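Local coordinates for heat shock protein 16 (Schizosaccharomyces pombe, PDB 3W1Z), which probably acts as a small heat shock protein chaperone that binds unfolded proteins under stress and assembles into a 16-subunit oligomer, at residues P37-H42 / F100-T105; D51-G56 / N121-V126. All blocks are in the same frame, centred on the assembly; numbering follows the deposited sequence.

Interaction 1. Residues P37-H42 / F100-T105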
ATOM      1  N   PRO B  37       2.819  27.510  -7.032  1.00 30.00           N
ATOM      2  CA  PRO B  37       2.230  27.845  -8.334  1.00 24.39           C
ATOM      3  C   PRO B  37       2.167  26.656  -9.292  1.00 28.60           C
ATOM      4  O   PRO B  37       3.055  25.803  -9.283  1.00 32.79           O
ATOM      5  CB  PRO B  37       3.176  28.924  -8.879  1.00 30.78           C
ATOM      6  CG  PRO B  37       4.443  28.768  -8.101  1.00 32.35           C
ATOM      7  CD  PRO B  37       4.019  28.312  -6.746  1.00 33.85           C
ATOM      8  N   SER B  38       1.116  26.607 -10.108  1.00 26.39           N
ATOM      9  CA  SER B  38       0.941  25.536 -11.085  1.00 29.50           C
ATOM     10  C   SER B  38       1.882  25.715 -12.269  1.00 22.56           C
ATOM     11  O   SER B  38       2.030  26.819 -12.793  1.00 29.30           O
ATOM     12  CB  SER B  38      -0.507  25.487 -11.575  1.00 21.69           C
ATOM     13  OG  SER B  38      -1.383  25.090 -10.536  1.00 29.22           O
ATOM     14  N   ILE B  39       2.518  24.626 -12.690  1.00 26.88           N
ATOM     15  CA  ILE B  39       3.486  24.698 -13.778  1.00 27.93           C
ATOM     16  C   ILE B  39       3.288  23.646 -14.868  1.00 35.82           C
ATOM     17  O   ILE B  39       2.776  22.553 -14.621  1.00 31.69           O
ATOM     18  CB  ILE B  39       4.944  24.595 -13.265  1.00 26.84           C
ATOM     19  CG1 ILE B  39       5.225  23.195 -12.716  1.00 26.50           C
ATOM     20  CG2 ILE B  39       5.231  25.663 -12.218  1.00 25.26           C
ATOM     21  CD1 ILE B  39       6.671  22.970 -12.343  1.00 25.19           C
ATOM     22  N   ASP B  40       3.700  24.003 -16.080  1.00 37.01           N
ATOM     23  CA  ASP B  40       3.790  23.061 -17.188  1.00 38.67           C
ATOM     24  C   ASP B  40       5.241  22.997 -17.641  1.00 37.53           C
ATOM     25  O   ASP B  40       5.868  24.028 -17.873  1.00 35.55           O
ATOM     26  CB  ASP B  40       2.910  23.512 -18.355  1.00 39.40           C
ATOM     27  CG  ASP B  40       1.466  23.079 -18.203  1.00 41.84           C
ATOM     28  OD1 ASP B  40       1.100  22.599 -17.111  1.00 36.28           O
ATOM     29  OD2 ASP B  40       0.696  23.231 -19.175  1.00 42.35           O
ATOM     30  N   VAL B  41       5.781  21.790 -17.755  1.00 43.44           N
ATOM     31  CA  VAL B  41       7.148  21.628 -18.233  1.00 38.05           C
ATOM     32  C   VAL B  41       7.160  20.947 -19.595  1.00 43.90           C
ATOM     33  O   VAL B  41       6.591  19.869 -19.765  1.00 51.91           O
ATOM     34  CB  VAL B  41       8.010  20.816 -17.249  1.00 33.85           C
ATOM     35  CG1 VAL B  41       9.452  20.765 -17.732  1.00 40.84           C
ATOM     36  CG2 VAL B  41       7.937  21.420 -15.858  1.00 31.50           C
ATOM     37  N   HIS B  42       7.803  21.589 -20.566  1.00 50.24           N
ATOM     38  CA  HIS B  42       7.916  21.025 -21.904  1.00 63.40           C
ATOM     39  C   HIS B  42       9.376  20.870 -22.294  1.00 63.09           C
ATOM     40  O   HIS B  42      10.204  21.723 -21.978  1.00 55.54           O
ATOM     41  CB  HIS B  42       7.200  21.908 -22.925  1.00 61.31           C
ATOM     42  CG  HIS B  42       5.713  21.971 -22.731  1.00 67.31           C
ATOM     43  ND1 HIS B  42       5.133  22.666 -21.702  1.00 63.17           N
ATOM     44  CD2 HIS B  42       4.705  21.414 -23.442  1.00 68.15           C
ATOM     45  CE1 HIS B  42       3.812  22.539 -21.781  1.00 66.74           C
ATOM     46  NE2 HIS B  42       3.532  21.788 -22.824  1.00 71.17           N
ATOM     47  N   PHE B 100       5.275  32.753  -2.387  1.00 31.68           N
ATOM     48  CA  PHE B 100       5.338  31.503  -3.133  1.00 28.70           C
ATOM     49  C   PHE B 100       6.775  31.122  -3.466  1.00 36.46           C
ATOM     50  O   PHE B 100       7.613  31.986  -3.725  1.00 40.30           O
ATOM     51  CB  PHE B 100       4.495  31.583  -4.413  1.00 25.28           C
ATOM     52  CG  PHE B 100       5.012  32.566  -5.431  1.00 26.23           C
ATOM     53  CD1 PHE B 100       4.557  33.874  -5.443  1.00 27.73           C
ATOM     54  CD2 PHE B 100       5.939  32.177  -6.388  1.00 29.38           C
ATOM     55  CE1 PHE B 100       5.023  34.778  -6.382  1.00 31.37           C
ATOM     56  CE2 PHE B 100       6.412  33.075  -7.324  1.00 29.20           C
ATOM     57  CZ  PHE B 100       5.953  34.377  -7.323  1.00 37.92           C
ATOM     58  N   SER B 101       7.055  29.824  -3.439  1.00 31.88           N
ATOM     59  CA  SER B 101       8.328  29.309  -3.919  1.00 38.80           C
ATOM     60  C   SER B 101       8.116  27.961  -4.597  1.00 46.82           C
ATOM     61  O   SER B 101       7.411  27.096  -4.078  1.00 48.33           O
ATOM     62  CB  SER B 101       9.332  29.178  -2.773  1.00 36.57           C
ATOM     63  OG  SER B 101      10.655  29.041  -3.265  1.00 49.41           O
ATOM     64  N   ARG B 102       8.726  27.793  -5.764  1.00 35.66           N
ATOM     65  CA  ARG B 102       8.644  26.544  -6.503  1.00 35.44           C
ATOM     66  C   ARG B 102      10.025  26.168  -7.017  1.00 35.84           C
ATOM     67  O   ARG B 102      10.636  26.910  -7.787  1.00 29.86           O
ATOM     68  CB  ARG B 102       7.661  26.669  -7.670  1.00 36.48           C
ATOM     69  CG  ARG B 102       7.446  25.379  -8.455  1.00 34.70           C
ATOM     70  CD  ARG B 102       6.734  24.325  -7.617  1.00 30.03           C
ATOM     71  NE  ARG B 102       6.561  23.070  -8.345  1.00 31.11           N
ATOM     72  CZ  ARG B 102       5.445  22.713  -8.972  1.00 32.26           C
ATOM     73  NH1 ARG B 102       4.388  23.513  -8.962  1.00 31.03           N
ATOM     74  NH2 ARG B 102       5.384  21.551  -9.607  1.00 27.43           N
ATOM     75  N   THR B 103      10.517  25.015  -6.582  1.00 36.19           N
ATOM     76  CA  THR B 103      11.810  24.526  -7.031  1.00 36.28           C
ATOM     77  C   THR B 103      11.637  23.232  -7.808  1.00 34.38           C
ATOM     78  O   THR B 103      10.989  22.298  -7.339  1.00 39.33           O
ATOM     79  CB  THR B 103      12.764  24.270  -5.850  1.00 28.71           C
ATOM     80  OG1 THR B 103      12.834  25.437  -5.023  1.00 46.44           O
ATOM     81  CG2 THR B 103      14.156  23.928  -6.358  1.00 41.93           C
ATOM     82  N   ILE B 104      12.201  23.181  -9.009  1.00 32.34           N
ATOM     83  CA  ILE B 104      12.222  21.940  -9.769  1.00 38.62           C
ATOM     84  C   ILE B 104      13.647  21.581 -10.170  1.00 47.34           C
ATOM     85  O   ILE B 104      14.434  22.445 -10.555  1.00 46.36           O
ATOM     86  CB  ILE B 104      11.320  21.998 -11.024  1.00 34.60           C
ATOM     87  CG1 ILE B 104      11.736  23.148 -11.945  1.00 34.38           C
ATOM     88  CG2 ILE B 104       9.858  22.130 -10.627  1.00 37.99           C
ATOM     89  CD1 ILE B 104      10.977  23.180 -13.258  1.00 29.74           C
ATOM     90  N   THR B 105      13.982  20.303 -10.056  1.00 49.61           N
ATOM     91  CA  THR B 105      15.277  19.825 -10.508  1.00 52.70           C
ATOM     92  C   THR B 105      15.166  19.501 -11.988  1.00 52.13           C
ATOM     93  O   THR B 105      14.384  18.643 -12.378  1.00 52.43           O
ATOM     94  CB  THR B 105      15.704  18.557  -9.747  1.00 39.73           C
ATOM     95  OG1 THR B 105      15.733  18.826  -8.340  1.00 45.78           O
ATOM     96  CG2 THR B 105      17.080  18.102 -10.203  1.00 54.38           C
TER

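Interaction 2. Residues D51-G56 / N121-V126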
ATOM      1  N   ASP B  51       6.389  26.869 -17.788  1.00 40.53           N
ATOM      2  CA  ASP B  51       5.322  27.859 -17.712  1.00 36.54           C
ATOM      3  C   ASP B  51       4.689  27.864 -16.326  1.00 28.97           C
ATOM      4  O   ASP B  51       4.076  26.884 -15.911  1.00 30.11           O
ATOM      5  CB  ASP B  51       4.264  27.582 -18.779  1.00 39.99           C
ATOM      6  CG  ASP B  51       4.796  27.770 -20.186  1.00 47.43           C
ATOM      7  OD1 ASP B  51       5.358  28.849 -20.471  1.00 43.09           O
ATOM      8  OD2 ASP B  51       4.660  26.836 -21.003  1.00 53.16           O
ATOM      9  N   VAL B  52       4.845  28.981 -15.623  1.00 30.68           N
ATOM     10  CA  VAL B  52       4.387  29.116 -14.247  1.00 31.95           C
ATOM     11  C   VAL B  52       3.254  30.135 -14.163  1.00 34.73           C
ATOM     12  O   VAL B  52       3.368  31.240 -14.688  1.00 29.33           O
ATOM     13  CB  VAL B  52       5.539  29.585 -13.338  1.00 24.99           C
ATOM     14  CG1 VAL B  52       5.139  29.496 -11.875  1.00 16.65           C
ATOM     15  CG2 VAL B  52       6.790  28.761 -13.604  1.00 33.15           C
ATOM     16  N   GLU B  53       2.168  29.769 -13.489  1.00 33.93           N
ATOM     17  CA  GLU B  53       1.013  30.655 -13.394  1.00 26.66           C
ATOM     18  C   GLU B  53       1.109  31.576 -12.183  1.00 25.16           C
ATOM     19  O   GLU B  53       1.095  31.122 -11.039  1.00 24.74           O
ATOM     20  CB  GLU B  53      -0.285  29.847 -13.342  1.00 14.66           C
ATOM     21  CG  GLU B  53      -0.603  29.108 -14.630  1.00 25.43           C
ATOM     22  CD  GLU B  53      -1.917  28.356 -14.563  1.00 31.03           C
ATOM     23  OE1 GLU B  53      -2.438  28.162 -13.444  1.00 29.02           O
ATOM     24  OE2 GLU B  53      -2.432  27.963 -15.631  1.00 29.53           O
ATOM     25  N   LEU B  54       1.206  32.876 -12.447  1.00 24.70           N
ATOM     26  CA  LEU B  54       1.317  33.870 -11.386  1.00 26.46           C
ATOM     27  C   LEU B  54       0.362  35.047 -11.598  1.00 24.80           C
ATOM     28  O   LEU B  54       0.807  36.174 -11.818  1.00 23.50           O
ATOM     29  CB  LEU B  54       2.756  34.387 -11.300  1.00 24.42           C
ATOM     30  CG  LEU B  54       3.850  33.367 -10.980  1.00 26.40           C
ATOM     31  CD1 LEU B  54       5.228  34.009 -11.066  1.00 31.17           C
ATOM     32  CD2 LEU B  54       3.625  32.759  -9.606  1.00 22.60           C
ATOM     33  N   PRO B  55      -0.957  34.791 -11.536  1.00 28.70           N
ATOM     34  CA  PRO B  55      -1.920  35.884 -11.710  1.00 27.49           C
ATOM     35  C   PRO B  55      -1.922  36.841 -10.521  1.00 21.12           C
ATOM     36  O   PRO B  55      -1.874  36.398  -9.374  1.00 25.80           O
ATOM     37  CB  PRO B  55      -3.261  35.152 -11.810  1.00 27.27           C
ATOM     38  CG  PRO B  55      -3.059  33.904 -11.030  1.00 20.01           C
ATOM     39  CD  PRO B  55      -1.625  33.508 -11.252  1.00 16.79           C
ATOM     40  N   GLY B  56      -1.971  38.139 -10.798  1.00 25.45           N
ATOM     41  CA  GLY B  56      -2.017  39.139  -9.747  1.00 22.53           C
ATOM     42  C   GLY B  56      -0.664  39.417  -9.120  1.00 26.47           C
ATOM     43  O   GLY B  56      -0.575  40.066  -8.077  1.00 26.81           O
ATOM     44  N   ASN B 121       1.028  38.501 -18.877  1.00 43.37           N
ATOM     45  CA  ASN B 121      -0.335  38.088 -18.543  1.00 37.19           C
ATOM     46  C   ASN B 121      -0.416  37.058 -17.418  1.00 31.99           C
ATOM     47  O   ASN B 121      -1.163  36.085 -17.509  1.00 35.31           O
ATOM     48  CB  ASN B 121      -1.065  37.577 -19.786  1.00 36.48           C
ATOM     49  CG  ASN B 121      -1.181  38.631 -20.867  1.00 41.25           C
ATOM     50  OD1 ASN B 121      -1.265  39.825 -20.580  1.00 46.10           O
ATOM     51  ND2 ASN B 121      -1.181  38.194 -22.121  1.00 49.59           N
ATOM     52  N   GLY B 122       0.362  37.278 -16.364  1.00 31.32           N
ATOM     53  CA  GLY B 122       0.346  36.396 -15.212  1.00 31.94           C
ATOM     54  C   GLY B 122       1.033  35.066 -15.452  1.00 32.85           C
ATOM     55  O   GLY B 122       1.051  34.205 -14.574  1.00 30.47           O
ATOM     56  N   LEU B 123       1.598  34.890 -16.642  1.00 34.55           N
ATOM     57  CA  LEU B 123       2.337  33.672 -16.949  1.00 39.17           C
ATOM     58  C   LEU B 123       3.826  33.961 -17.105  1.00 42.22           C
ATOM     59  O   LEU B 123       4.230  34.808 -17.906  1.00 41.59           O
ATOM     60  CB  LEU B 123       1.792  32.996 -18.209  1.00 26.38           C
ATOM     61  CG  LEU B 123       2.393  31.624 -18.536  1.00 38.68           C
ATOM     62  CD1 LEU B 123       1.985  30.585 -17.500  1.00 31.80           C
ATOM     63  CD2 LEU B 123       2.002  31.172 -19.934  1.00 35.16           C
ATOM     64  N   LEU B 124       4.633  33.252 -16.325  1.00 37.68           N
ATOM     65  CA  LEU B 124       6.081  33.367 -16.397  1.00 38.01           C
ATOM     66  C   LEU B 124       6.665  32.181 -17.149  1.00 39.31           C
ATOM     67  O   LEU B 124       6.529  31.038 -16.723  1.00 42.69           O
ATOM     68  CB  LEU B 124       6.679  33.417 -14.994  1.00 36.84           C
ATOM     69  CG  LEU B 124       8.202  33.281 -14.947  1.00 37.79           C
ATOM     70  CD1 LEU B 124       8.876  34.603 -15.286  1.00 39.99           C
ATOM     71  CD2 LEU B 124       8.650  32.767 -13.594  1.00 31.56           C
ATOM     72  N   THR B 125       7.321  32.456 -18.269  1.00 41.31           N
ATOM     73  CA  THR B 125       7.947  31.406 -19.058  1.00 47.07           C
ATOM     74  C   THR B 125       9.465  31.467 -18.952  1.00 41.23           C
ATOM     75  O   THR B 125      10.091  32.439 -19.375  1.00 54.11           O
ATOM     76  CB  THR B 125       7.538  31.486 -20.539  1.00 47.97           C
ATOM     77  OG1 THR B 125       6.125  31.288 -20.658  1.00 47.07           O
ATOM     78  CG2 THR B 125       8.263  30.421 -21.348  1.00 42.86           C
ATOM     79  N   VAL B 126      10.050  30.424 -18.373  1.00 47.46           N
ATOM     80  CA  VAL B 126      11.500  30.303 -18.307  1.00 43.88           C
ATOM     81  C   VAL B 126      11.970  29.383 -19.426  1.00 50.31           C
ATOM     82  O   VAL B 126      11.346  28.358 -19.700  1.00 48.06           O
ATOM     83  CB  VAL B 126      11.962  29.745 -16.947  1.00 40.35           C
ATOM     84  CG1 VAL B 126      13.483  29.729 -16.862  1.00 44.37           C
ATOM     85  CG2 VAL B 126      11.376  30.566 -15.810  1.00 36.08           C
TER

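Interaction 1. Residues P37-H42 / F100-T105
Ile-39, Val-41 and Ile-104 make one apolar patch; Pro-37 and Phe-100 make another. CD1 of Ile-39 reaches CG2 of Ile-104 at 3.7 Å. Further along, CG2 of Val-41 comes to 4.4 Å from CD1 of Ile-104, a looser touch. At the other end the ring of Pro-37 fits between two side chains of the facing strand. Its CD lies 4.0 Å from CB of Phe-100, and its CG lies 3.9 Å from CB of Arg-102. The side chains of Pro-37 and Phe-100 cross at about a right angle.

The polar part centres on Arg-102. Its CG is anti to the backbone N (chi1 -177°) and the chain bends at chi2 (67°), which carries the guanidinium across to Ile-39 and the carbonyl of Pro-37. There CD1 of Ile-39 sits over one face, toward the rim, 3.3 Å from NH2. The carbonyl O of Pro-37 lies at the guanidinium edge, 2.7 Å from NH1. NH2 is hydrogen-bonded to the carbonyl O of Tyr-23, and NH1 forms a salt bridge with Glu-94 of the second subunit.

No backbone ladder joins the two strands. Their axes are 10.9 Å apart, at 22°, and the contact between the two sheets of the alpha-crystallin sandwich is made mainly by side chains. The chemistry is therefore mixed: apolar side chains pack against one another and against the face of a buried guanidinium. That charge is probably balanced by the neighbouring subunit's carboxylate, which ties the packing of the sandwich to the subunit interface.

Interaction 2. Residues D51-G56 / N121-V126
Val-52 and Leu-124 form the tight centre of an antiparallel ladder. Val-52 N donates to Leu-124 O at 2.9 Å, and Leu-124 N to Val-52 O, nearly straight at 170°. Past the strand end, Leu-54 N donates to Gly-122 O, a short bond of 2.5 Å nearly head-on to the carbonyl. The positive phi of Gly-122 suits glycine, and a CB there would crowd Pro-55. On the buried face, CD1 of Leu-54 packs 4.2 Å from CB of Leu-124, and Ile-73 covers Val-52 and Leu-124.

The other face is looser, partly exposed at Glu-53, Leu-123 and Thr-125, though Asp-51 is buried. CG of Leu-123 is anti to the backbone N (chi1 -173°), and CD1 reaches across to Val-52 O, 3.2 Å away. Asp-51 and Thr-125 lie side by side, and Thr-125 OG1 donates to Asp-51 OD1 at 2.6 Å. Asp-51 OD2 pairs with Arg-81, and Glu-53 OE2 with Arg-95, both of the second subunit. An alanine in place of Asp-51 is likely to leave the Thr-125 hydroxyl without this acceptor and that Arg-81 without its carboxylate mate.

The chemistry divides by face: apolar inside, acidic groups turned to the partner subunit.

Overall arrangement
Interactions 1 and 2 lie in one alpha-crystallin domain, with centres about 10 Å apart. Their segments alternate along the chain: 37-42, 51-56, 100-105, then 121-126. Strands 39-43 and 47-53 follow each other and are neighbours in the four-stranded sheet, where Asp-40 O lies 2.9 Å from Asp-51 N. Interaction 2 carries that sheet on to strand 123-129. Interaction 1 instead spans the sandwich to strand 98-105 of the other sheet. Phe-100 CE2 and Leu-54 CD2, 3.6 Å apart, join the two contacts. Both also touch the second subunit, whose strand pairs with 40-42, so strand 39-43 serves both the sheet of its own chain and the subunit interface.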